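Local coordinates for acetyl-xylan esterase (Streptomyces lividans, PDB 2CC0), which probably removes acetyl groups from xylan in plant cell wall breakdown, as a metal-ion-dependent esterase of carbohydrate esterase family 4, at residues V59-Y64 with S82-A87; T65-T70 with R100-E105. One frame throughout, in Å; residues are numbered along the deposited sequence. Where two conformers were deposited one is given.

Contact 1. Residues V59-Y64 with S82-A87; sequences VANHSY and SRTQQA. With ZN (zinc ion), chain C.
Asn61 ND2 spends both of its hydrogens on helix 74-90: one goes to Gln85 OE1, 2.8 Å away from ND2 and almost straight at 177°, and the other to the backbone carbonyl of Ile81. Gln85 OE1 lies close to the amide plane of Asn61, whereas ND2 stands tilted from the carbonyl plane of the glutamine. The glutamine chain folds back at chi2 (-62°) to bring OE1 to the strand, and its NE2 is tied to Pro96 O. On the other side of the asparagine amide, OD1 takes the N-H of Ser63 at 2.9 Å between OD1 and that N, an Asx turn that leads the chain out of strand 58-61. Thr84 CG2 presses on this amide, 3.4 Å from OD1. The hydroxyl of the same threonine bonds to Glu80 O within its helix and lies at the edge of the Tyr64 ring, 3.5 Å from CD1.

Tyr64 leans against the helix with Arg83 across it. In one of two modelled arginine conformers the guanidinium stacks over one ring face, its CZ 4.5 Å from the ring centroid and its plane turned 27° from the ring, an off-centre cation-pi contact that may be only partly occupied. Ala87 CB meets CE1 obliquely.

With its amide fixed at both ends, Asn61 is unlikely to flip. The polar groups of this turn are paired partly within it and partly with helix 74-90. His62, next in the chain, binds zinc through NE2 at 2.1 Å while its ND1 bonds to Arg100 O; bonds on both sides of its ring probably limit its rotation.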
# COMPACT_ATOMS: atom_id res chain seq x y z
N VAL A 59 -12.05 6.13 12.24
CA VAL A 59 -11.46 7.47 12.37
C VAL A 59 -9.94 7.29 12.39
O VAL A 59 -9.40 6.43 13.10
CB VAL A 59 -11.92 8.18 13.67
CG1 VAL A 59 -11.36 9.61 13.68
CG2 VAL A 59 -13.46 8.17 13.74
N ALA A 60 -9.27 8.12 11.60
CA ALA A 60 -7.83 8.03 11.42
C ALA A 60 -7.17 9.40 11.53
O ALA A 60 -7.85 10.43 11.62
CB ALA A 60 -7.50 7.36 10.08
N ASN A 61 -5.84 9.38 11.60
CA ASN A 61 -5.01 10.56 11.93
C ASN A 61 -4.55 11.28 10.67
O ASN A 61 -3.95 10.65 9.78
CB ASN A 61 -3.81 10.04 12.77
CG ASN A 61 -2.90 11.15 13.33
OD1 ASN A 61 -2.58 12.14 12.66
ND2 ASN A 61 -2.40 10.90 14.55
N HIS A 62 -4.81 12.59 10.59
CA HIS A 62 -4.42 13.38 9.42
C HIS A 62 -3.57 14.61 9.83
O HIS A 62 -3.57 15.62 9.12
CB HIS A 62 -5.64 13.79 8.60
CG HIS A 62 -5.34 14.28 7.21
ND1 HIS A 62 -4.36 13.72 6.40
CD2 HIS A 62 -5.93 15.24 6.47
CE1 HIS A 62 -4.35 14.34 5.22
NE2 HIS A 62 -5.30 15.26 5.24
N SER A 63 -2.78 14.45 10.91
CA SER A 63 -1.97 15.52 11.55
C SER A 63 -2.85 16.52 12.30
O SER A 63 -4.08 16.47 12.20
CB SER A 63 -1.07 16.26 10.55
OG SER A 63 -1.81 17.28 9.87
N TYR A 64 -2.21 17.42 13.05
CA TYR A 64 -2.96 18.36 13.89
C TYR A 64 -3.41 19.60 13.11
O TYR A 64 -4.56 20.02 13.26
CB TYR A 64 -2.18 18.77 15.15
CG TYR A 64 -3.11 19.21 16.25
CD1 TYR A 64 -3.72 18.27 17.09
CD2 TYR A 64 -3.38 20.58 16.46
CE1 TYR A 64 -4.61 18.67 18.12
CE2 TYR A 64 -4.28 20.98 17.48
CZ TYR A 64 -4.87 20.03 18.30
OH TYR A 64 -5.75 20.43 19.29
N SER A 82 1.23 13.00 17.63
CA SER A 82 0.80 12.62 18.98
C SER A 82 -0.41 13.44 19.46
O SER A 82 -1.33 12.89 20.05
CB SER A 82 1.96 12.71 19.96
OG SER A 82 2.48 14.02 20.00
N ARG A 83 -0.42 14.74 19.18
CA ARG A 83 -1.56 15.58 19.60
C ARG A 83 -2.84 15.13 18.91
O ARG A 83 -3.92 15.21 19.47
CB ARG A 83 -1.27 17.05 19.33
CG ARG A 83 -0.29 17.66 20.33
CD ARG A 83 0.68 18.59 19.63
NE ARG A 83 0.05 19.84 19.24
CZ ARG A 83 0.31 20.52 18.13
NH1 ARG A 83 1.20 20.10 17.24
NH2 ARG A 83 -0.35 21.65 17.91
N THR A 84 -2.70 14.67 17.66
CA THR A 84 -3.87 14.18 16.94
C THR A 84 -4.38 12.82 17.51
O THR A 84 -5.60 12.61 17.59
CB THR A 84 -3.57 14.14 15.42
OG1 THR A 84 -3.21 15.46 15.00
CG2 THR A 84 -4.81 13.68 14.66
N GLN A 85 -3.45 11.91 17.88
CA GLN A 85 -3.83 10.66 18.55
C GLN A 85 -4.65 11.01 19.80
O GLN A 85 -5.73 10.47 20.01
CB GLN A 85 -2.60 9.84 18.96
CG GLN A 85 -1.78 9.25 17.79
CD GLN A 85 -2.59 8.26 16.96
OE1 GLN A 85 -3.27 8.64 16.00
NE2 GLN A 85 -2.57 6.98 17.36
N GLN A 86 -4.12 11.95 20.57
CA GLN A 86 -4.75 12.38 21.82
C GLN A 86 -6.12 13.02 21.57
O GLN A 86 -7.09 12.73 22.29
CB GLN A 86 -3.82 13.35 22.55
CG GLN A 86 -2.54 12.71 23.10
CD GLN A 86 -1.37 13.70 23.24
OE1 GLN A 86 -1.57 14.91 23.17
NE2 GLN A 86 -0.15 13.17 23.41
N ALA A 87 -6.22 13.89 20.56
CA ALA A 87 -7.49 14.59 20.32
C ALA A 87 -8.58 13.62 19.86
O ALA A 87 -9.74 13.71 20.28
CB ALA A 87 -7.31 15.73 19.32
ZN ZN C . -5.65 16.80 3.85
O HOH W 1 -6.43 17.82 2.21

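Contact 2. Residues T65-T70 with R100-E105; sequences THPHMT and RPPYGE. With ZN (zinc ion), chain C; ACT (acetate ion), chain D.
The two loops come closest at His66 and Pro102, whose CA atoms are 5.6 Å apart, and meet again at Thr70 and Glu105; between these points Tyr103, held at positive phi, swings its ring into a slot between two histidines. On one face His66 approaches edge-on in a T-shaped pair, planes at 80°, with CE1 3.3 Å from CZ of the tyrosine. The other face carries His68 in an offset stack, the planes only 6° apart and the centroids separated by 3.8 Å.

Each histidine is also held from elsewhere. Pro102 CB sits squarely over the face of the His66 ring, 3.7 Å from its centroid, a CH-pi contact, while His66 NE2 binds zinc at 2.2 Å. His68 ND1 points in the plane of its ring to the syn side of Glu105 OE1, 2.7 Å away, and this straight bond (171°) fixes the rotation of the ring. One water joins Met69 N to the carbonyls of Pro102 and Glu105, and another links Thr70 N to Glu105 OE1.

Zinc, completed by Asp13 and His62, also carries a water and both oxygens of an acetate. Tyr103 N donates to acetate O at 2.8 Å, consistent with the oxyanion-binding backbone amide of family 4 esterases. Behind the site, Met69, modelled in two conformers, packs its CG on Pro102 CD in one of them; its side chain there fills the junction between Pro102 and helices 74-90 and 108-116, touching Met77, Ile81 and Leu110, and Pro101 also rests on Leu110.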
# COMPACT_ATOMS: atom_id res chain seq x y z
N THR A 65 -2.51 20.15 12.30
CA THR A 65 -2.79 21.42 11.61
C THR A 65 -2.58 21.34 10.07
O THR A 65 -2.61 22.36 9.39
CB THR A 65 -1.87 22.57 12.15
OG1 THR A 65 -0.51 22.32 11.77
CG2 THR A 65 -1.97 22.72 13.68
N HIS A 66 -2.34 20.13 9.55
CA HIS A 66 -2.15 19.91 8.12
C HIS A 66 -0.91 20.64 7.52
O HIS A 66 -1.01 21.26 6.47
CB HIS A 66 -3.45 20.30 7.35
CG HIS A 66 -3.61 19.63 6.02
ND1 HIS A 66 -2.98 20.08 4.88
CD2 HIS A 66 -4.34 18.55 5.65
CE1 HIS A 66 -3.33 19.31 3.86
NE2 HIS A 66 -4.15 18.38 4.30
N PRO A 67 0.25 20.55 8.20
CA PRO A 67 1.46 21.17 7.63
C PRO A 67 2.03 20.30 6.53
O PRO A 67 1.64 19.12 6.42
CB PRO A 67 2.44 21.17 8.81
CG PRO A 67 2.06 19.97 9.59
CD PRO A 67 0.55 19.87 9.49
N HIS A 68 2.96 20.84 5.75
CA HIS A 68 3.80 20.00 4.89
C HIS A 68 4.79 19.33 5.84
O HIS A 68 5.78 19.92 6.23
CB HIS A 68 4.51 20.89 3.87
CG HIS A 68 3.61 21.40 2.79
ND1 HIS A 68 3.36 20.70 1.63
CD2 HIS A 68 2.90 22.55 2.70
CE1 HIS A 68 2.52 21.38 0.88
NE2 HIS A 68 2.23 22.51 1.50
N MET A 69 4.53 18.08 6.22
CA MET A 69 5.26 17.41 7.32
C MET A 69 6.75 17.23 7.05
O MET A 69 7.56 17.24 7.97
CB MET A 69 4.63 16.03 7.66
CG MET A 69 3.21 16.07 8.30
SD MET A 69 3.10 16.51 10.06
CE MET A 69 3.63 15.00 10.90
N THR A 70 7.11 17.04 5.78
CA THR A 70 8.51 16.80 5.44
C THR A 70 9.33 18.08 5.56
O THR A 70 10.55 18.03 5.51
CB THR A 70 8.67 16.14 4.05
OG1 THR A 70 8.34 17.08 3.03
CG2 THR A 70 7.79 14.88 3.92
N ARG A 100 -2.62 9.43 7.42
CA ARG A 100 -2.40 9.88 6.04
C ARG A 100 -1.61 11.18 6.09
O ARG A 100 -2.07 12.16 6.71
CB ARG A 100 -3.72 10.09 5.29
CG ARG A 100 -3.52 10.66 3.88
CD ARG A 100 -4.85 10.63 3.17
NE ARG A 100 -5.15 9.30 2.62
CZ ARG A 100 -6.38 8.92 2.29
NH1 ARG A 100 -7.41 9.74 2.51
NH2 ARG A 100 -6.58 7.72 1.76
N PRO A 101 -0.42 11.21 5.47
CA PRO A 101 0.35 12.45 5.51
C PRO A 101 -0.40 13.54 4.73
O PRO A 101 -0.93 13.28 3.63
CB PRO A 101 1.63 12.11 4.74
CG PRO A 101 1.72 10.61 4.74
CD PRO A 101 0.26 10.16 4.68
N PRO A 102 -0.45 14.77 5.27
CA PRO A 102 -0.95 15.87 4.45
C PRO A 102 -0.21 15.91 3.10
O PRO A 102 1.02 15.77 3.05
CB PRO A 102 -0.62 17.10 5.30
CG PRO A 102 -0.67 16.61 6.74
CD PRO A 102 -0.13 15.18 6.65
N TYR A 103 -0.95 16.11 2.02
CA TYR A 103 -0.39 16.26 0.62
C TYR A 103 0.23 14.96 0.13
O TYR A 103 0.88 14.96 -0.91
CB TYR A 103 0.66 17.38 0.54
CG TYR A 103 0.18 18.66 1.20
CD1 TYR A 103 -0.79 19.46 0.58
CD2 TYR A 103 0.62 19.01 2.47
CE1 TYR A 103 -1.26 20.62 1.21
CE2 TYR A 103 0.16 20.18 3.11
CZ TYR A 103 -0.79 20.98 2.47
OH TYR A 103 -1.26 22.11 3.10
N GLY A 104 0.08 13.87 0.90
CA GLY A 104 0.72 12.59 0.54
C GLY A 104 2.24 12.60 0.68
O GLY A 104 2.90 11.68 0.22
N GLU A 105 2.78 13.66 1.29
CA GLU A 105 4.22 13.90 1.34
C GLU A 105 4.84 13.21 2.53
O GLU A 105 4.47 13.47 3.70
CB GLU A 105 4.53 15.41 1.37
CG GLU A 105 4.16 16.08 0.04
CD GLU A 105 4.10 17.62 0.09
OE1 GLU A 105 4.22 18.21 1.18
OE2 GLU A 105 3.90 18.22 -1.01
ZN ZN C . -5.65 16.80 3.85
C ACT D . -4.47 15.22 2.05
O ACT D . -3.78 16.26 2.22
OXT ACT D . -5.72 15.31 2.22
CH3 ACT D . -3.82 13.93 1.66
O HOH W 2 -0.09 23.83 5.17
O HOH W 3 3.04 15.74 4.73
O HOH W 4 5.83 17.96 3.22
O HOH W 1 -6.43 17.82 2.21

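Along the chain the segments alternate: 59-64 runs directly into 65-70, helix 74-90 supplies 82-87, and 100-105 follows strand 98-99. The centres of contacts 1 and 2 are about 12 Å apart, and the contacts touch directly, since His62 ND1 probably bonds to Arg100 O (2.8 Å) and Asn61 O probably accepts from Arg100 N (3.0 Å). Together they organise one rim of the deacetylase-type barrel, at the ends of strands 58-61 and 98-99. Contact 1 ties the residues flanking the first histidine of the His-x-x-x-His zinc motif, Asn61 and Tyr64, to helix 74-90; contact 2 sets the second beside the acetate, and Asp13 completes the protein ligands.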